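Local atomic coordinates of type III effector HopU1 (Pseudomonas syringae pv. tomato, PDB entry 3U0J), a protein that is a type III effector ADP-ribosyltransferase that probably transfers ADP-ribose from NAD+ to arginine of an RNA-binding host target in plant immunity. Residues Y48-A51 with A52-V56; S145-I148 with K149-S153; I179-L182 with Y183-D187; S199-I203 with K204-Q208. All coordinates share one frame; numbering follows the deposited sequence.

Contact 1 of 4, residues Y48-A51 with A52-V56; sequences YRFA and ARLHV
Between Tyr48-Ala51 and Ala52-Val56 the backbone bonds span mainly three residues: Arg53 N donates to Phe50 O at 3.2 Å and Leu54 N to Ala51 O at 3.2 Å, whereas Ala52 N makes only weak bonds, to Tyr48 O (124° at the hydrogen) and to Arg49 O. Leu54 turns its CB back toward the helix, and its CD2 stands 4.0 Å from Phe50 CZ, the two side chains crossing obliquely. Its other branch, CD1, is 4.4 Å from Ala51 CB. Phe50 reaches this position with CG anti to its backbone N (chi1 160°). On the polar side, Arg53 folds back through a bend at chi3 (-47°), which sets the guanidinium with one face over Arg49 O. The Arg49 guanidinium, in turn, has Tyr48 CE2 3.8 Å above its plane. Tyr48 OH is hydrogen-bonded to Asp66. Leu116 covers both Phe50 and Leu54, while Met97 packs on Ala51 and Leu54. The contact thus divides by polarity: aliphatic and aromatic carbon is buried among neighbouring helices, and the two arginines lie at the surface, where the Arg49 carbonyl oxygen above the Arg53 guanidinium plane probably gives a mild electrostatic attraction, not a directed N-H bond.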
loop_
_atom_site.group_PDB
_atom_site.type_symbol
_atom_site.label_atom_id
_atom_site.label_comp_id
_atom_site.label_asym_id
_atom_site.label_seq_id
_atom_site.Cartn_x
_atom_site.Cartn_y
_atom_site.Cartn_z
ATOM N N TYR A 48 0.722 15.492 -10.430
ATOM C CA TYR A 48 -0.500 16.237 -10.655
ATOM C C TYR A 48 -1.075 15.959 -12.055
ATOM O O TYR A 48 -2.274 15.698 -12.202
ATOM C CB TYR A 48 -0.276 17.738 -10.463
ATOM C CG TYR A 48 -1.514 18.501 -10.783
ATOM C CD1 TYR A 48 -2.551 18.564 -9.880
ATOM C CD2 TYR A 48 -1.683 19.111 -12.017
ATOM C CE1 TYR A 48 -3.726 19.241 -10.180
ATOM C CE2 TYR A 48 -2.859 19.796 -12.330
ATOM C CZ TYR A 48 -3.875 19.855 -11.402
ATOM O OH TYR A 48 -5.050 20.523 -11.685
ATOM N N ARG A 49 -0.227 16.010 -13.076
ATOM C CA ARG A 49 -0.676 15.747 -14.436
ATOM C C ARG A 49 -1.087 14.290 -14.618
ATOM O O ARG A 49 -2.007 13.991 -15.375
ATOM C CB ARG A 49 0.406 16.117 -15.473
ATOM C CG ARG A 49 0.384 17.584 -15.933
ATOM C CD ARG A 49 -1.045 18.141 -16.110
ATOM N NE ARG A 49 -1.047 19.596 -16.007
ATOM C CZ ARG A 49 -2.137 20.355 -16.034
ATOM N NH1 ARG A 49 -3.325 19.784 -16.187
ATOM N NH2 ARG A 49 -2.033 21.686 -15.924
ATOM N N PHE A 50 -0.385 13.390 -13.938
ATOM C CA PHE A 50 -0.711 11.977 -13.990
ATOM C C PHE A 50 -2.080 11.783 -13.422
ATOM O O PHE A 50 -2.932 11.136 -14.041
ATOM C CB PHE A 50 0.279 11.142 -13.167
ATOM C CG PHE A 50 -0.244 9.770 -12.775
ATOM C CD1 PHE A 50 -0.175 8.697 -13.657
ATOM C CD2 PHE A 50 -0.802 9.552 -11.526
ATOM C CE1 PHE A 50 -0.660 7.424 -13.296
ATOM C CE2 PHE A 50 -1.283 8.293 -11.167
ATOM C CZ PHE A 50 -1.203 7.230 -12.060
ATOM N N ALA A 51 -2.285 12.341 -12.234
ATOM C CA ALA A 51 -3.513 12.111 -11.491
ATOM C C ALA A 51 -4.698 12.792 -12.147
ATOM O O ALA A 51 -5.861 12.404 -11.927
ATOM C CB ALA A 51 -3.361 12.581 -10.050
ATOM N N ALA A 52 -4.407 13.819 -12.941
ATOM C CA ALA A 52 -5.471 14.638 -13.493
ATOM C C ALA A 52 -6.151 13.856 -14.587
ATOM O O ALA A 52 -7.307 14.115 -14.924
ATOM C CB ALA A 52 -4.928 15.943 -14.029
ATOM N N ARG A 53 -5.424 12.887 -15.128
ATOM C CA ARG A 53 -5.936 12.046 -16.203
ATOM C C ARG A 53 -6.691 10.812 -15.726
ATOM O O ARG A 53 -7.341 10.153 -16.529
ATOM C CB ARG A 53 -4.806 11.615 -17.141
ATOM C CG ARG A 53 -4.477 12.621 -18.248
ATOM C CD ARG A 53 -3.555 11.968 -19.291
ATOM N NE ARG A 53 -2.461 11.259 -18.625
ATOM C CZ ARG A 53 -1.244 11.766 -18.443
ATOM N NH1 ARG A 53 -0.954 12.981 -18.909
ATOM N NH2 ARG A 53 -0.315 11.054 -17.807
ATOM N N LEU A 54 -6.601 10.489 -14.438
ATOM C CA LEU A 54 -7.324 9.334 -13.913
ATOM C C LEU A 54 -8.835 9.515 -14.037
ATOM O O LEU A 54 -9.357 10.616 -13.960
ATOM C CB LEU A 54 -6.973 9.077 -12.444
ATOM C CG LEU A 54 -5.526 8.769 -12.060
ATOM C CD1 LEU A 54 -5.368 8.650 -10.526
ATOM C CD2 LEU A 54 -5.098 7.518 -12.736
ATOM N N HIS A 55 -9.544 8.419 -14.209
ATOM C CA HIS A 55 -10.981 8.471 -14.193
ATOM C C HIS A 55 -11.471 8.246 -12.785
ATOM O O HIS A 55 -10.962 7.385 -12.067
ATOM C CB HIS A 55 -11.540 7.416 -15.140
ATOM C CG HIS A 55 -11.158 7.650 -16.562
ATOM N ND1 HIS A 55 -10.139 6.962 -17.182
ATOM C CD2 HIS A 55 -11.616 8.543 -17.470
ATOM C CE1 HIS A 55 -10.002 7.398 -18.422
ATOM N NE2 HIS A 55 -10.885 8.361 -18.619
ATOM N N VAL A 56 -12.460 9.029 -12.384
ATOM C CA VAL A 56 -13.083 8.823 -11.088
ATOM C C VAL A 56 -14.441 8.161 -11.257
ATOM O O VAL A 56 -15.208 8.502 -12.173
ATOM C CB VAL A 56 -13.272 10.136 -10.333
ATOM C CG1 VAL A 56 -13.395 9.848 -8.867
ATOM C CG2 VAL A 56 -12.102 11.074 -10.603
#

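Contact 2 of 4, residues S145-I148 with K149-S153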
loop_
_atom_site.group_PDB
_atom_site.type_symbol
_atom_site.label_atom_id
_atom_site.label_comp_id
_atom_site.label_asym_id
_atom_site.label_seq_id
_atom_site.Cartn_x
_atom_site.Cartn_y
_atom_site.Cartn_z
ATOM N N SER A 145 5.011 5.541 -13.199
ATOM C CA SER A 145 6.086 5.966 -12.308
ATOM C C SER A 145 5.792 7.251 -11.543
ATOM O O SER A 145 6.157 7.360 -10.383
ATOM C CB SER A 145 7.410 6.065 -13.047
ATOM O OG SER A 145 7.237 6.864 -14.181
ATOM N N PRO A 146 5.115 8.224 -12.177
ATOM C CA PRO A 146 4.828 9.423 -11.392
ATOM C C PRO A 146 4.121 9.084 -10.083
ATOM O O PRO A 146 4.348 9.751 -9.091
ATOM C CB PRO A 146 3.898 10.219 -12.301
ATOM C CG PRO A 146 4.153 9.719 -13.645
ATOM C CD PRO A 146 4.502 8.287 -13.513
ATOM N N HIS A 147 3.289 8.051 -10.076
ATOM C CA HIS A 147 2.583 7.649 -8.861
ATOM C C HIS A 147 3.445 6.746 -7.975
ATOM O O HIS A 147 3.414 6.836 -6.740
ATOM C CB HIS A 147 1.272 6.937 -9.211
ATOM C CG HIS A 147 0.545 6.384 -8.023
ATOM N ND1 HIS A 147 -0.327 7.140 -7.267
ATOM C CD2 HIS A 147 0.550 5.146 -7.468
ATOM C CE1 HIS A 147 -0.825 6.394 -6.296
ATOM N NE2 HIS A 147 -0.312 5.179 -6.395
ATOM N N ILE A 148 4.204 5.857 -8.598
ATOM C CA ILE A 148 5.018 4.966 -7.797
ATOM C C ILE A 148 5.973 5.813 -6.984
ATOM O O ILE A 148 6.153 5.591 -5.785
ATOM C CB ILE A 148 5.787 3.955 -8.657
ATOM C CG1 ILE A 148 4.804 2.948 -9.263
ATOM C CG2 ILE A 148 6.797 3.246 -7.814
ATOM C CD1 ILE A 148 5.381 2.063 -10.339
ATOM N N LYS A 149 6.546 6.814 -7.644
ATOM C CA LYS A 149 7.544 7.651 -7.013
ATOM C C LYS A 149 6.887 8.495 -5.943
ATOM O O LYS A 149 7.410 8.615 -4.845
ATOM C CB LYS A 149 8.301 8.514 -8.035
ATOM C CG LYS A 149 8.995 7.713 -9.142
ATOM C CD LYS A 149 10.090 8.521 -9.836
ATOM C CE LYS A 149 9.571 9.855 -10.400
ATOM N NZ LYS A 149 10.671 10.729 -10.927
ATOM N N MET A 150 5.725 9.062 -6.243
ATOM C CA MET A 150 5.080 9.934 -5.279
ATOM C C MET A 150 4.737 9.151 -4.021
ATOM O O MET A 150 4.983 9.632 -2.914
ATOM C CB MET A 150 3.851 10.628 -5.866
ATOM C CG MET A 150 3.564 12.014 -5.249
ATOM S SD MET A 150 4.970 13.149 -5.074
ATOM C CE MET A 150 4.279 14.119 -3.803
ATOM N N LEU A 151 4.205 7.937 -4.182
ATOM C CA LEU A 151 3.816 7.123 -3.026
ATOM C C LEU A 151 5.050 6.750 -2.206
ATOM O O LEU A 151 5.044 6.838 -0.972
ATOM C CB LEU A 151 3.090 5.854 -3.458
ATOM C CG LEU A 151 1.861 5.411 -2.652
ATOM C CD1 LEU A 151 1.749 3.906 -2.618
ATOM C CD2 LEU A 151 1.838 5.958 -1.251
ATOM N N SER A 152 6.116 6.339 -2.889
ATOM C CA SER A 152 7.348 6.038 -2.188
ATOM C C SER A 152 7.792 7.237 -1.355
ATOM O O SER A 152 8.064 7.107 -0.171
ATOM C CB SER A 152 8.442 5.634 -3.164
ATOM O OG SER A 152 8.141 4.409 -3.800
ATOM N N SER A 153 7.848 8.408 -1.973
ATOM C CA SER A 153 8.247 9.609 -1.248
ATOM C C SER A 153 7.346 9.834 -0.042
ATOM O O SER A 153 7.825 10.138 1.042
ATOM C CB SER A 153 8.225 10.842 -2.155
ATOM O OG SER A 153 8.635 12.007 -1.456
#
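Lys149 lies one helical turn beyond Ser145, and the first shell is the backbone ladder between them: Lys149 N donates to Ser145 O at 2.8 Å, almost straight at 169°. Leu151 N to His147 O (2.9 Å) and Ser152 N to Ile148 O (3.0 Å) repeat the four-residue step with similarly straight bonds. Met150 N to Pro146 O is longer, at 3.2 Å. The side chains lie along this ladder. Lys149 has CG anti to its carbonyl carbon (chi1 -57°), which places CG beside Ser145 O, and the chain bends at chi3 on the way to its acidic partners. Leu151 CG comes within 4.3 Å of His147 NE2, approaching the imidazole obliquely.

In the second shell, partners from elsewhere fix the polar ends. Lys149 NZ forms salt bridges with Asp43 and Asp138, which probably favour its charged state, and His147 NE2 is hydrogen-bonded to His98 ND1, the two rings meeting with planes about 20° apart. Met150 is covered by Arg44 and Phe47 of helix 41-52, and Ile148 by Tyr123 and Leu124 of helix 116-126. Regular i to i+4 bonding with surrounding helices at several faces identifies this as the first turns of helix 145-162, largely buried here, within the helical part of the ADP-ribosyltransferase.

Contact 3 of 4, residues I179-L182 with Y183-D187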
loop_
_atom_site.group_PDB
_atom_site.type_symbol
_atom_site.label_atom_id
_atom_site.label_comp_id
_atom_site.label_asym_id
_atom_site.label_seq_id
_atom_site.Cartn_x
_atom_site.Cartn_y
_atom_site.Cartn_z
ATOM N N ILE A 179 -1.329 -21.737 -0.068
ATOM C CA ILE A 179 -1.018 -22.188 1.286
ATOM C C ILE A 179 0.263 -23.026 1.323
ATOM O O ILE A 179 1.159 -22.780 2.133
ATOM C CB ILE A 179 -2.195 -23.006 1.896
ATOM C CG1 ILE A 179 -3.422 -22.106 2.104
ATOM C CG2 ILE A 179 -1.786 -23.641 3.204
ATOM C CD1 ILE A 179 -4.705 -22.852 2.382
ATOM N N ALA A 180 0.340 -24.012 0.435
ATOM C CA ALA A 180 1.510 -24.872 0.317
ATOM C C ALA A 180 2.813 -24.079 0.113
ATOM O O ALA A 180 3.870 -24.409 0.694
ATOM C CB ALA A 180 1.305 -25.859 -0.815
ATOM N N ARG A 181 2.747 -23.030 -0.705
ATOM C CA ARG A 181 3.940 -22.243 -0.957
ATOM C C ARG A 181 4.455 -21.623 0.330
ATOM O O ARG A 181 5.660 -21.623 0.588
ATOM C CB ARG A 181 3.682 -21.155 -1.990
ATOM C CG ARG A 181 4.918 -20.347 -2.315
ATOM C CD ARG A 181 4.548 -19.176 -3.179
ATOM N NE ARG A 181 4.081 -19.634 -4.483
ATOM C CZ ARG A 181 3.122 -19.032 -5.187
ATOM N NH1 ARG A 181 2.509 -17.950 -4.693
ATOM N NH2 ARG A 181 2.764 -19.523 -6.377
ATOM N N LEU A 182 3.545 -21.090 1.135
ATOM C CA LEU A 182 3.959 -20.408 2.349
ATOM C C LEU A 182 4.577 -21.391 3.321
ATOM O O LEU A 182 5.641 -21.121 3.888
ATOM C CB LEU A 182 2.790 -19.672 2.987
ATOM C CG LEU A 182 2.358 -18.505 2.110
ATOM C CD1 LEU A 182 1.070 -17.871 2.572
ATOM C CD2 LEU A 182 3.479 -17.486 2.074
ATOM N N TYR A 183 3.921 -22.533 3.520
ATOM C CA TYR A 183 4.487 -23.546 4.405
ATOM C C TYR A 183 5.841 -23.937 3.854
ATOM O O TYR A 183 6.799 -24.089 4.599
ATOM C CB TYR A 183 3.586 -24.762 4.532
ATOM C CG TYR A 183 2.482 -24.624 5.561
ATOM C CD1 TYR A 183 2.764 -24.611 6.918
ATOM C CD2 TYR A 183 1.161 -24.529 5.173
ATOM C CE1 TYR A 183 1.759 -24.494 7.852
ATOM C CE2 TYR A 183 0.154 -24.413 6.091
ATOM C CZ TYR A 183 0.455 -24.392 7.426
ATOM O OH TYR A 183 -0.566 -24.275 8.338
ATOM N N HIS A 184 5.936 -24.046 2.535
ATOM C CA HIS A 184 7.228 -24.336 1.932
ATOM C C HIS A 184 8.306 -23.286 2.236
ATOM O O HIS A 184 9.429 -23.622 2.606
ATOM C CB HIS A 184 7.091 -24.526 0.429
ATOM C CG HIS A 184 8.375 -24.897 -0.235
ATOM N ND1 HIS A 184 8.997 -26.109 -0.018
ATOM C CD2 HIS A 184 9.168 -24.212 -1.093
ATOM C CE1 HIS A 184 10.114 -26.157 -0.724
ATOM N NE2 HIS A 184 10.238 -25.021 -1.389
ATOM N N LEU A 185 7.966 -22.017 2.058
ATOM C CA LEU A 185 8.902 -20.938 2.334
ATOM C C LEU A 185 9.386 -21.053 3.768
ATOM O O LEU A 185 10.591 -20.968 4.050
ATOM C CB LEU A 185 8.223 -19.589 2.114
ATOM C CG LEU A 185 8.563 -18.761 0.872
ATOM C CD1 LEU A 185 9.205 -19.601 -0.184
ATOM C CD2 LEU A 185 7.333 -18.055 0.314
ATOM N N PHE A 186 8.421 -21.248 4.665
ATOM C CA PHE A 186 8.685 -21.446 6.083
ATOM C C PHE A 186 9.648 -22.607 6.341
ATOM O O PHE A 186 10.681 -22.451 7.010
ATOM C CB PHE A 186 7.377 -21.721 6.813
ATOM C CG PHE A 186 7.561 -22.073 8.251
ATOM C CD1 PHE A 186 7.144 -23.301 8.738
ATOM C CD2 PHE A 186 8.173 -21.178 9.124
ATOM C CE1 PHE A 186 7.314 -23.632 10.084
ATOM C CE2 PHE A 186 8.349 -21.495 10.488
ATOM C CZ PHE A 186 7.914 -22.723 10.966
ATOM N N ASP A 187 9.292 -23.772 5.804
ATOM C CA ASP A 187 10.057 -24.990 6.006
ATOM C C ASP A 187 11.501 -24.873 5.532
ATOM O O ASP A 187 12.383 -25.543 6.065
ATOM C CB ASP A 187 9.368 -26.165 5.315
ATOM C CG ASP A 187 8.167 -26.665 6.088
ATOM O OD1 ASP A 187 8.123 -26.428 7.320
ATOM O OD2 ASP A 187 7.270 -27.294 5.473
#
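Ile179 and Tyr183 sit one turn apart on helix 176-188, and their contact combines backbone bonding with aromatic packing. The backbone bonds are regular: Tyr183 N to Ile179 O is 3.1 Å at 173°, and Phe186 N to Leu182 O is 2.9 Å at 174°. His184 N to Ala180 O and Leu185 N to Arg181 O are both 2.8 Å, completing four consecutive i to i+4 links.

Among the apolar contacts, Ile179 CG2 meets the Tyr183 ring at its edge, in the ring plane, 3.6 Å from CE2. The two side chains run side by side in the same direction, because Tyr183 CG is anti to its carbonyl carbon (chi1 -84°), which turns the ring back along the helix. The CD2 methyls of Leu182 and Leu185 lie 4.3 Å apart.

Polar and ring interactions outside the helix fix the far end of the tyrosine: OH is hydrogen-bonded to His263 ND1, and the ring makes an edge-to-face stack with Phe265. Leu182 packs on Ile218 and Phe220, and Phe186 on Ile252 and Ala255. Ile179, Leu182, Tyr183 and Phe186 therefore form the sheet-facing stripe of an amphipathic helix, spaced three, four and seven residues apart, that packs on the five-stranded sheet of the ADP-ribosyltransferase fold.

Contact 4 of 4, residues S199-I203 with K204-Q208; sequences STTRI and KDSAQ
An ST turn at Thr201, the residue that packs on Ser206, takes the chain from strand 199-201 toward residues 204-207, which have helical backbone angles without regular helix bonding. Ser199-Thr200-Thr201 probably corresponds to the Ser-Thr-Ser element of the arginine-specific ADP-ribosyltransferase signature, with threonine in third place; the strand pairs antiparallel with strand 241-243. Thr201 OG1 accepts from Ile203 N at 3.2 Å and 162°, and is also hydrogen-bonded to the carbonyl oxygen of Glu239, so two partners hold the buried hydroxyl. With OG1 anti to the backbone N (chi1 -180°), CG2 falls between N and the carbonyl carbon and rests 3.8 Å from Ser206 CB and 4.4 Å from Ala207 CB.

The next step of the turn is carried by the backbone: Ser206 N donates to Ile203 O at 2.8 Å, bent to 136° at the hydrogen. Ala207 N follows with a bond to Lys204 O. Charged ends have partners farther off, Arg202 in a salt bridge with Asp229 and Lys204 in a cation-pi contact with Phe210. On the Ile203 side, the serine hydroxyl meets hydrocarbon, Ser206 OG lying 3.6 Å from Ile203 CB and 3.8 Å from Ile203 CD1.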
loop_
_atom_site.group_PDB
_atom_site.type_symbol
_atom_site.label_atom_id
_atom_site.label_comp_id
_atom_site.label_asym_id
_atom_site.label_seq_id
_atom_site.Cartn_x
_atom_site.Cartn_y
_atom_site.Cartn_z
ATOM N N SER A 199 0.030 -3.625 2.350
ATOM C CA SER A 199 -0.960 -2.902 3.117
ATOM C C SER A 199 -1.371 -3.778 4.269
ATOM O O SER A 199 -1.659 -4.959 4.087
ATOM C CB SER A 199 -2.166 -2.587 2.243
ATOM O OG SER A 199 -3.204 -2.031 3.019
ATOM N N THR A 200 -1.393 -3.212 5.461
ATOM C CA THR A 200 -1.634 -4.011 6.652
ATOM C C THR A 200 -2.517 -3.225 7.610
ATOM O O THR A 200 -2.711 -2.024 7.427
ATOM C CB THR A 200 -0.300 -4.365 7.356
ATOM O OG1 THR A 200 0.243 -3.193 7.994
ATOM C CG2 THR A 200 0.722 -4.931 6.351
ATOM N N THR A 201 -3.054 -3.883 8.630
ATOM C CA THR A 201 -3.894 -3.158 9.576
ATOM C C THR A 201 -3.492 -3.441 11.013
ATOM O O THR A 201 -3.103 -4.549 11.340
ATOM C CB THR A 201 -5.380 -3.482 9.382
ATOM O OG1 THR A 201 -6.149 -2.738 10.327
ATOM C CG2 THR A 201 -5.616 -4.926 9.628
ATOM N N ARG A 202 -3.575 -2.426 11.865
ATOM C CA ARG A 202 -3.314 -2.614 13.289
ATOM C C ARG A 202 -4.395 -3.446 13.998
ATOM O O ARG A 202 -4.145 -4.053 15.041
ATOM C CB ARG A 202 -3.198 -1.265 13.975
ATOM C CG ARG A 202 -1.817 -0.677 13.939
ATOM C CD ARG A 202 -1.816 0.681 14.631
ATOM N NE ARG A 202 -2.329 1.702 13.728
ATOM C CZ ARG A 202 -1.997 2.988 13.797
ATOM N NH1 ARG A 202 -1.156 3.402 14.747
ATOM N NH2 ARG A 202 -2.498 3.852 12.912
ATOM N N ILE A 203 -5.591 -3.468 13.425
ATOM C CA ILE A 203 -6.732 -4.093 14.064
ATOM C C ILE A 203 -6.963 -5.528 13.572
ATOM O O ILE A 203 -7.345 -5.750 12.411
ATOM C CB ILE A 203 -7.997 -3.262 13.810
ATOM C CG1 ILE A 203 -7.702 -1.763 13.984
ATOM C CG2 ILE A 203 -9.120 -3.714 14.716
ATOM C CD1 ILE A 203 -8.745 -0.839 13.299
ATOM N N LYS A 204 -6.747 -6.496 14.466
ATOM C CA LYS A 204 -6.967 -7.896 14.142
ATOM C C LYS A 204 -8.286 -8.124 13.412
ATOM O O LYS A 204 -8.328 -8.829 12.409
ATOM C CB LYS A 204 -6.897 -8.772 15.388
ATOM C CG LYS A 204 -5.582 -9.493 15.533
ATOM C CD LYS A 204 -5.511 -10.381 16.777
ATOM C CE LYS A 204 -5.970 -11.806 16.487
ATOM N NZ LYS A 204 -5.740 -12.729 17.655
ATOM N N ASP A 205 -9.368 -7.529 13.896
ATOM C CA ASP A 205 -10.656 -7.768 13.251
ATOM C C ASP A 205 -10.676 -7.367 11.785
ATOM O O ASP A 205 -11.348 -8.000 10.968
ATOM C CB ASP A 205 -11.792 -7.078 13.999
ATOM C CG ASP A 205 -12.216 -7.850 15.234
ATOM O OD1 ASP A 205 -11.726 -8.991 15.415
ATOM O OD2 ASP A 205 -13.030 -7.322 16.027
ATOM N N SER A 206 -9.932 -6.319 11.451
ATOM C CA SER A 206 -9.978 -5.764 10.104
ATOM C C SER A 206 -9.336 -6.666 9.035
ATOM O O SER A 206 -9.623 -6.545 7.846
ATOM C CB SER A 206 -9.372 -4.361 10.096
ATOM O OG SER A 206 -10.119 -3.493 10.940
ATOM N N ALA A 207 -8.471 -7.580 9.456
ATOM C CA ALA A 207 -7.855 -8.492 8.506
ATOM C C ALA A 207 -8.881 -9.517 8.047
ATOM O O ALA A 207 -8.700 -10.190 7.021
ATOM C CB ALA A 207 -6.668 -9.169 9.127
ATOM N N GLN A 208 -9.961 -9.626 8.818
ATOM C CA GLN A 208 -11.075 -10.516 8.498
ATOM C C GLN A 208 -10.684 -11.959 8.221
ATOM O O GLN A 208 -11.117 -12.533 7.218
ATOM C CB GLN A 208 -11.850 -9.988 7.307
ATOM C CG GLN A 208 -12.412 -8.608 7.497
ATOM C CD GLN A 208 -13.361 -8.262 6.388
ATOM O OE1 GLN A 208 -13.021 -7.492 5.470
ATOM N NE2 GLN A 208 -14.561 -8.865 6.431
#

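In the fold
The four contacts follow one another along the chain, and each is local. Contacts 1 and 2 touch: on helices 41-52 and 145-162, Phe50 CE2 lies 3.5 Å from His147 CB, although the contact centres are about 14 Å apart. Contact 3, on helix 176-188, is the remote one, its centre about 40 Å from that of contact 1 and across the chain's centre. Contact 4 lies between, about 9 Å from contact 2 and 13 Å from contact 3 by nearest atoms, beginning with edge strand 199-201 of a three-stranded sheet. Contacts 2, 3 and 4 belong to the ADP-ribosyltransferase exoenzyme region; together the four cover helical packing, a helix on the main sheet and a probable signature strand.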